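Local structure of 2,3-dehydroadipyl-CoA hydratase (Escherichia coli, 4FZW) at residues 27-30 against 31-35; 149-153 against 154-158; 164-168 against 169-173; 218-221 against 222-226. The protein catalyses the reversible conversion of 2,3-dehydroadipyl-CoA into 3-hydroxyadipyl-CoA, a hydration step in the degradation of phenylacetate. All blocks are in the same frame, centred on the assembly; numbering follows the deposited sequence.

Interaction 1: 27-30 against 31-35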
# COMPACT_ATOMS: atom_id res chain seq x y z
N ASN B 27 33.47 18.18 -1.43
CA ASN B 27 32.23 18.13 -2.20
C ASN B 27 30.98 18.03 -1.33
O ASN B 27 29.93 17.58 -1.79
CB ASN B 27 32.30 17.01 -3.24
CG ASN B 27 32.99 17.44 -4.51
OD1 ASN B 27 33.35 18.60 -4.66
ND2 ASN B 27 33.19 16.51 -5.42
N ALA B 28 31.10 18.45 -0.07
CA ALA B 28 29.94 18.49 0.82
C ALA B 28 28.78 19.21 0.15
O ALA B 28 28.96 20.24 -0.50
CB ALA B 28 30.29 19.17 2.14
N LEU B 29 27.57 18.67 0.33
CA LEU B 29 26.38 19.26 -0.26
C LEU B 29 25.95 20.48 0.51
O LEU B 29 25.39 20.38 1.58
CB LEU B 29 25.24 18.24 -0.34
CG LEU B 29 25.52 17.12 -1.33
CD1 LEU B 29 24.39 16.12 -1.32
CD2 LEU B 29 25.70 17.71 -2.71
N ASN B 30 26.25 21.64 -0.05
CA ASN B 30 25.73 22.90 0.48
C ASN B 30 24.24 23.06 0.21
O ASN B 30 23.69 22.48 -0.74
CB ASN B 30 26.45 24.10 -0.14
CG ASN B 30 27.51 24.66 0.76
OD1 ASN B 30 27.63 24.27 1.92
ND2 ASN B 30 28.28 25.61 0.24
N ASN B 31 23.60 23.88 1.02
CA ASN B 31 22.29 24.37 0.69
C ASN B 31 22.30 25.01 -0.70
O ASN B 31 21.47 24.70 -1.56
CB ASN B 31 21.87 25.41 1.72
CG ASN B 31 20.49 25.15 2.28
OD1 ASN B 31 19.57 24.77 1.55
ND2 ASN B 31 20.35 25.35 3.59
N ALA B 32 23.25 25.92 -0.90
CA ALA B 32 23.38 26.57 -2.19
C ALA B 32 23.69 25.55 -3.28
O ALA B 32 23.11 25.64 -4.36
CB ALA B 32 24.44 27.64 -2.14
N LEU B 33 24.56 24.58 -3.00
CA LEU B 33 24.93 23.57 -4.01
C LEU B 33 23.73 22.70 -4.36
O LEU B 33 23.34 22.55 -5.53
CB LEU B 33 26.11 22.72 -3.52
CG LEU B 33 26.68 21.65 -4.47
CD1 LEU B 33 26.91 22.20 -5.88
CD2 LEU B 33 27.97 21.04 -3.91
N LEU B 34 23.11 22.14 -3.33
CA LEU B 34 21.83 21.49 -3.48
C LEU B 34 20.83 22.30 -4.33
O LEU B 34 20.23 21.75 -5.25
CB LEU B 34 21.23 21.24 -2.11
CG LEU B 34 20.19 20.14 -2.12
CD1 LEU B 34 20.85 18.86 -2.60
CD2 LEU B 34 19.57 19.97 -0.75
N MET B 35 20.65 23.58 -4.01
CA MET B 35 19.67 24.39 -4.76
C MET B 35 20.09 24.59 -6.22
O MET B 35 19.26 24.55 -7.12
CB MET B 35 19.40 25.74 -4.08
CG MET B 35 18.57 26.72 -4.92
SD MET B 35 16.76 26.44 -4.97
CE MET B 35 16.30 26.96 -3.31
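With CG anti to the backbone N (chi1 -177°), L33 reaches back from the first turn of its helix over the incoming loop, and L29, whose chi1 of -68° keeps CG beside its own backbone N, sends a methyl to meet it. The contact is branch to branch: CD2 of L29 lies 4.2 Å from CD2 of L33. That same CD2 of L33 also comes within 3.6 Å of A28 O, so one methyl spans two residues of the loop. Closer to the backbone, CB of N30 sits 3.7 Å from CB of L33. N30 is the N-cap of helix 31-46, yet its side chain makes no capping bond, and its carbonyl closes the first turn. L34 N donates to N30 O at 2.7 Å, N-H...O angle 158°, and M35 N continues the pattern to N31 O. The junction is pinned from outside: the N-H of N31 is taken by OE1 of E70, a carboxylate that would suit the positive end of the helix dipole, while R22 donates to A28 O and R84 to L29 O. L29 and L33 both rest on L20 of strand 15-20, and the backbone of L29 is bonded to G65, just beyond strand 63-64. On another flank L34 packs against L87 and W88 of helix 84-92.

Interaction 2: 149-153 against 154-158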
# COMPACT_ATOMS: atom_id res chain seq x y z
N ARG B 149 15.81 -0.97 0.16
CA ARG B 149 15.07 -1.41 -1.02
C ARG B 149 15.98 -2.07 -2.07
O ARG B 149 15.51 -2.83 -2.91
CB ARG B 149 14.24 -0.24 -1.62
CG ARG B 149 12.92 -0.04 -0.88
CD ARG B 149 12.09 1.12 -1.44
NE ARG B 149 10.76 1.18 -0.84
CZ ARG B 149 10.50 1.72 0.35
NH1 ARG B 149 11.47 2.26 1.08
NH2 ARG B 149 9.26 1.73 0.83
N SER B 150 17.28 -1.79 -2.02
CA SER B 150 18.17 -2.35 -3.03
C SER B 150 19.28 -3.26 -2.50
O SER B 150 19.91 -3.92 -3.29
CB SER B 150 18.77 -1.24 -3.90
OG SER B 150 19.69 -0.46 -3.18
N VAL B 151 19.52 -3.30 -1.19
CA VAL B 151 20.54 -4.20 -0.63
C VAL B 151 20.07 -5.12 0.51
O VAL B 151 20.87 -5.84 1.09
CB VAL B 151 21.82 -3.45 -0.18
CG1 VAL B 151 22.19 -2.38 -1.18
CG2 VAL B 151 21.68 -2.89 1.22
N GLY B 152 18.78 -5.10 0.82
CA GLY B 152 18.24 -6.00 1.83
C GLY B 152 18.36 -5.47 3.25
O GLY B 152 19.13 -4.54 3.52
N LYS B 153 17.62 -6.07 4.18
CA LYS B 153 17.54 -5.54 5.53
C LYS B 153 18.83 -5.63 6.34
O LYS B 153 19.13 -4.77 7.18
CB LYS B 153 16.38 -6.18 6.32
CG LYS B 153 15.76 -5.19 7.29
CD LYS B 153 15.45 -5.83 8.62
CE LYS B 153 14.82 -7.18 8.41
NZ LYS B 153 14.38 -7.81 9.67
N SER B 154 19.60 -6.68 6.10
CA SER B 154 20.77 -6.90 6.93
C SER B 154 21.84 -5.87 6.67
O SER B 154 22.26 -5.17 7.58
CB SER B 154 21.29 -8.33 6.80
OG SER B 154 21.93 -8.70 8.02
N LEU B 155 22.24 -5.74 5.41
CA LEU B 155 23.28 -4.77 5.06
C LEU B 155 22.86 -3.32 5.33
O LEU B 155 23.61 -2.59 5.94
CB LEU B 155 23.71 -4.94 3.60
CG LEU B 155 24.93 -4.07 3.26
CD1 LEU B 155 26.09 -4.34 4.22
CD2 LEU B 155 25.37 -4.25 1.79
N ALA B 156 21.69 -2.93 4.86
CA ALA B 156 21.08 -1.63 5.17
C ALA B 156 21.03 -1.30 6.66
O ALA B 156 21.42 -0.20 7.05
CB ALA B 156 19.66 -1.52 4.57
N SER B 157 20.54 -2.21 7.49
CA SER B 157 20.43 -1.88 8.91
C SER B 157 21.81 -1.72 9.54
O SER B 157 22.06 -0.83 10.36
CB SER B 157 19.61 -2.93 9.66
OG SER B 157 18.32 -3.06 9.10
N LYS B 158 22.72 -2.59 9.12
CA LYS B 158 24.10 -2.54 9.55
C LYS B 158 24.67 -1.15 9.31
O LYS B 158 25.04 -0.44 10.25
CB LYS B 158 24.91 -3.63 8.84
CG LYS B 158 26.34 -3.81 9.36
CD LYS B 158 27.08 -4.84 8.49
CE LYS B 158 28.57 -4.71 8.61
NZ LYS B 158 29.23 -5.69 7.69
O HOH W 1 20.93 -7.37 3.41
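This is a contact between successive turns of helix 146-162, at a sharp bend where the short axes of 149-153 and 154-158 make an angle of 82°. The bend falls at G152, whose phi is positive (86°) and where a side chain would be pressed against the carbonyl O of V151. A water spans the opened turn, donating to V151 O and accepting from L155 N at 2.9 Å. The first helical bond past the bend, A156 N to G152 O, is weak at 3.3 Å; the next acceptor, K153 O, is gripped twice by S157, at 2.7 Å from OG and 2.9 Å from N. The hydroxyl gets there because OG is anti to the carbonyl carbon, beside the backbone N (chi1 -58°); it also lies 3.8 Å from CG of K153. Without the hydroxyl, an alanine here would probably leave K153 O held by S157's backbone alone and open a gap beside K153 CG. On the apolar side, CG2 of V151 touches CB of L155 (3.7 Å) and, in a direction roughly at right angles, CB of A156 (4.1 Å). K153 NZ reaches C117 O and L115 O of a second subunit, and S154 OG bonds to V120 N of that subunit. Within the chain, V151 and L155 pack on A174, just past helix 168-173, while A156 lies against L147 and I148.

Interaction 3: 164-168 against 169-173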
# COMPACT_ATOMS: atom_id res chain seq x y z
N GLU B 164 29.27 2.20 9.37
CA GLU B 164 30.44 1.74 8.60
C GLU B 164 30.27 1.84 7.07
O GLU B 164 29.19 1.61 6.55
CB GLU B 164 30.77 0.31 9.00
N SER B 165 31.36 2.13 6.37
CA SER B 165 31.42 2.11 4.90
C SER B 165 31.43 0.72 4.29
O SER B 165 31.76 -0.26 4.95
CB SER B 165 32.70 2.80 4.41
OG SER B 165 32.65 4.20 4.55
N ILE B 166 31.08 0.65 3.01
CA ILE B 166 31.28 -0.55 2.21
C ILE B 166 32.02 -0.19 0.91
O ILE B 166 31.84 0.92 0.38
CB ILE B 166 29.93 -1.30 1.89
CG1 ILE B 166 29.03 -0.50 0.93
CG2 ILE B 166 29.16 -1.63 3.17
CD1 ILE B 166 27.81 -1.29 0.46
N THR B 167 32.86 -1.09 0.42
CA THR B 167 33.61 -0.79 -0.79
C THR B 167 32.69 -0.81 -2.00
O THR B 167 31.57 -1.32 -1.93
CB THR B 167 34.76 -1.79 -1.04
OG1 THR B 167 34.21 -3.11 -1.21
CG2 THR B 167 35.78 -1.78 0.10
N ALA B 168 33.18 -0.28 -3.10
CA ALA B 168 32.52 -0.36 -4.40
C ALA B 168 32.15 -1.80 -4.78
O ALA B 168 31.09 -2.04 -5.36
CB ALA B 168 33.44 0.24 -5.47
N GLN B 169 33.04 -2.74 -4.47
CA GLN B 169 32.85 -4.14 -4.81
C GLN B 169 31.77 -4.81 -3.96
O GLN B 169 30.93 -5.57 -4.47
CB GLN B 169 34.16 -4.94 -4.71
CG GLN B 169 35.31 -4.46 -5.62
CD GLN B 169 35.92 -3.13 -5.17
OE1 GLN B 169 35.78 -2.71 -4.01
NE2 GLN B 169 36.58 -2.46 -6.11
N GLN B 170 31.80 -4.56 -2.66
CA GLN B 170 30.70 -4.97 -1.80
C GLN B 170 29.38 -4.37 -2.29
O GLN B 170 28.33 -5.04 -2.25
CB GLN B 170 30.95 -4.55 -0.35
CG GLN B 170 32.06 -5.31 0.38
CD GLN B 170 32.44 -4.62 1.67
OE1 GLN B 170 32.73 -3.42 1.67
NE2 GLN B 170 32.40 -5.36 2.78
N ALA B 171 29.42 -3.14 -2.78
CA ALA B 171 28.19 -2.44 -3.15
C ALA B 171 27.63 -2.97 -4.46
O ALA B 171 26.43 -2.91 -4.67
CB ALA B 171 28.37 -0.92 -3.21
N GLN B 172 28.48 -3.50 -5.32
CA GLN B 172 28.00 -4.10 -6.57
C GLN B 172 27.34 -5.45 -6.31
O GLN B 172 26.30 -5.76 -6.90
CB GLN B 172 29.13 -4.26 -7.59
CG GLN B 172 28.69 -5.07 -8.80
CD GLN B 172 29.60 -4.89 -9.99
OE1 GLN B 172 30.74 -4.45 -9.85
NE2 GLN B 172 29.10 -5.22 -11.17
N GLN B 173 27.94 -6.22 -5.40
CA GLN B 173 27.44 -7.54 -5.03
C GLN B 173 26.11 -7.41 -4.31
O GLN B 173 25.20 -8.23 -4.47
CB GLN B 173 28.45 -8.27 -4.14
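T167 and Q170 exchange two hydrogen bonds across the start of helix 168-173. T167 N donates to OE1 of Q170 at 2.6 Å, nearly straight at 165° and in the carbonyl plane of the amide; in return Q170 N donates to OG1 of T167 at 3.2 Å, N-H...O angle 174°. For this the threonine holds OG1 between its backbone N and carbonyl carbon (chi1 61°), facing the first turn, while the glutamine chain, extended beyond CG, runs back past the hydroxyl at about a right angle to the T167 side chain. A valine in place of T167 has no hydroxyl and would probably leave the N-H of Q170 without its cap, loosening the hold on the helix end. The ordinary helical bonds start at once, from A171 N to T167 O (2.9 Å) and from Q172 N to A168 O (3.0 Å). Q169 folds back at chi2, bringing OE1 to 3.3 Å from CB of T167; its NE2 bonds to E124 O, which fixes the turn of that amide. Next comes the apolar layer, where CD1 of I166 meets CB of A171 at 3.7 Å, and CB of I166 stands 3.5 Å from OE1 of Q170, flanking the polar exchange. Both I166 and A171 pack on F128 of strand 127-129, and I166 is also hydrogen-bonded to F128 through its backbone. The paired bonds between N-cap T167 and the third helical residue, Q170, are those of a capping box, formed here where the short strand 166-167 turns directly into a helix.

Interaction 4: 218-221 against 222-226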
# COMPACT_ATOMS: atom_id res chain seq x y z
N VAL B 218 3.76 1.39 -5.33
CA VAL B 218 2.47 0.69 -5.42
C VAL B 218 2.75 -0.79 -5.40
O VAL B 218 3.86 -1.21 -5.79
CB VAL B 218 1.67 1.05 -6.74
CG1 VAL B 218 1.78 2.52 -7.07
CG2 VAL B 218 2.21 0.26 -7.91
N ALA B 219 1.78 -1.60 -4.97
CA ALA B 219 1.94 -3.06 -4.99
C ALA B 219 2.03 -3.60 -6.43
O ALA B 219 1.67 -2.89 -7.38
CB ALA B 219 0.83 -3.76 -4.22
N LEU B 220 2.50 -4.84 -6.57
CA LEU B 220 2.85 -5.42 -7.87
C LEU B 220 1.76 -5.35 -8.94
O LEU B 220 2.02 -4.91 -10.08
CB LEU B 220 3.36 -6.86 -7.70
CG LEU B 220 3.62 -7.55 -9.04
CD1 LEU B 220 4.51 -6.68 -9.98
CD2 LEU B 220 4.24 -8.91 -8.86
N GLN B 221 0.54 -5.78 -8.59
CA GLN B 221 -0.61 -5.74 -9.51
C GLN B 221 -0.88 -4.36 -10.05
O GLN B 221 -0.99 -4.19 -11.26
CB GLN B 221 -1.87 -6.29 -8.87
CG GLN B 221 -1.77 -7.77 -8.62
CD GLN B 221 -1.40 -8.51 -9.87
OE1 GLN B 221 -2.15 -8.49 -10.85
NE2 GLN B 221 -0.22 -9.14 -9.86
N ALA B 222 -0.95 -3.38 -9.16
CA ALA B 222 -1.11 -2.00 -9.59
C ALA B 222 0.08 -1.48 -10.43
O ALA B 222 -0.10 -0.61 -11.28
CB ALA B 222 -1.36 -1.09 -8.39
N GLY B 223 1.27 -2.05 -10.20
CA GLY B 223 2.45 -1.67 -10.96
C GLY B 223 2.28 -2.10 -12.40
O GLY B 223 2.60 -1.36 -13.33
N LEU B 224 1.75 -3.30 -12.59
CA LEU B 224 1.55 -3.83 -13.93
C LEU B 224 0.50 -3.01 -14.67
O LEU B 224 0.71 -2.61 -15.81
CB LEU B 224 1.13 -5.30 -13.86
CG LEU B 224 2.13 -6.25 -13.21
CD1 LEU B 224 1.52 -7.65 -13.09
CD2 LEU B 224 3.42 -6.28 -13.99
N ALA B 225 -0.62 -2.76 -14.02
CA ALA B 225 -1.67 -1.95 -14.61
C ALA B 225 -1.07 -0.64 -15.07
O ALA B 225 -1.33 -0.16 -16.17
CB ALA B 225 -2.75 -1.71 -13.59
N GLN B 226 -0.26 -0.04 -14.20
CA GLN B 226 0.40 1.24 -14.49
C GLN B 226 1.41 1.14 -15.67
O GLN B 226 1.47 2.02 -16.56
CB GLN B 226 1.06 1.75 -13.19
CG GLN B 226 1.74 3.10 -13.26
CD GLN B 226 1.28 4.05 -12.14
OE1 GLN B 226 0.17 4.56 -12.17
NE2 GLN B 226 2.14 4.29 -11.17
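L224 lies over the carbonyls of L220 and Q221, one turn earlier. Its CB is 3.5 Å from Q221 O, and CG, beside the backbone N at chi1 -61°, comes to 3.4 Å from L220 O and 4.0 Å from CD1 of L220. At the tip the two methyls part: CD2 stays by the leucine, 4.2 Å from CD1 of L220, and CD1 turns to the bent glutamine, 4.0 Å from NE2 of Q221. Beneath it L224 N donates to L220 O at 3.0 Å, N-H...O angle 150°. This is the first turn of helix 220-235, in the helical C-terminal part of the crotonase fold. A219 is the N-cap, with no side-chain acceptor to offer, and G223 N bonds to A219 O, while an acceptor for Q221 N comes from OE1 of E217 of a third subunit. On another face CG2 of V218 lies 3.8 Å from CB of A222 and 3.4 Å from G223 N, folding the chain before the cap onto the helix. V218 also packs on A222 of a fourth subunit, whose V218 in turn meets A222 of this chain.

How the interactions relate
Interactions 2 and 3 form one continuous patch: helix 146-162 leads on to strand 166-167, and L155 CD2 packs 4.1 Å from I166 CD1, with centres about 12 Å apart. Interaction 1 is remote from them, its nearest atoms about 17 Å from interaction 2 and about 15 Å from interaction 3, and it lies across the chain's centre from interaction 4, about 36 Å between centres. Interactions 2 and 4 do not touch within one chain (nearest atoms about 8 Å), but R149 packs on V218 of a second subunit, so assembly brings these regions together. A glycerol about 5 Å from the L34 side chain, probably from the crystallisation liquor, is next to interaction 1.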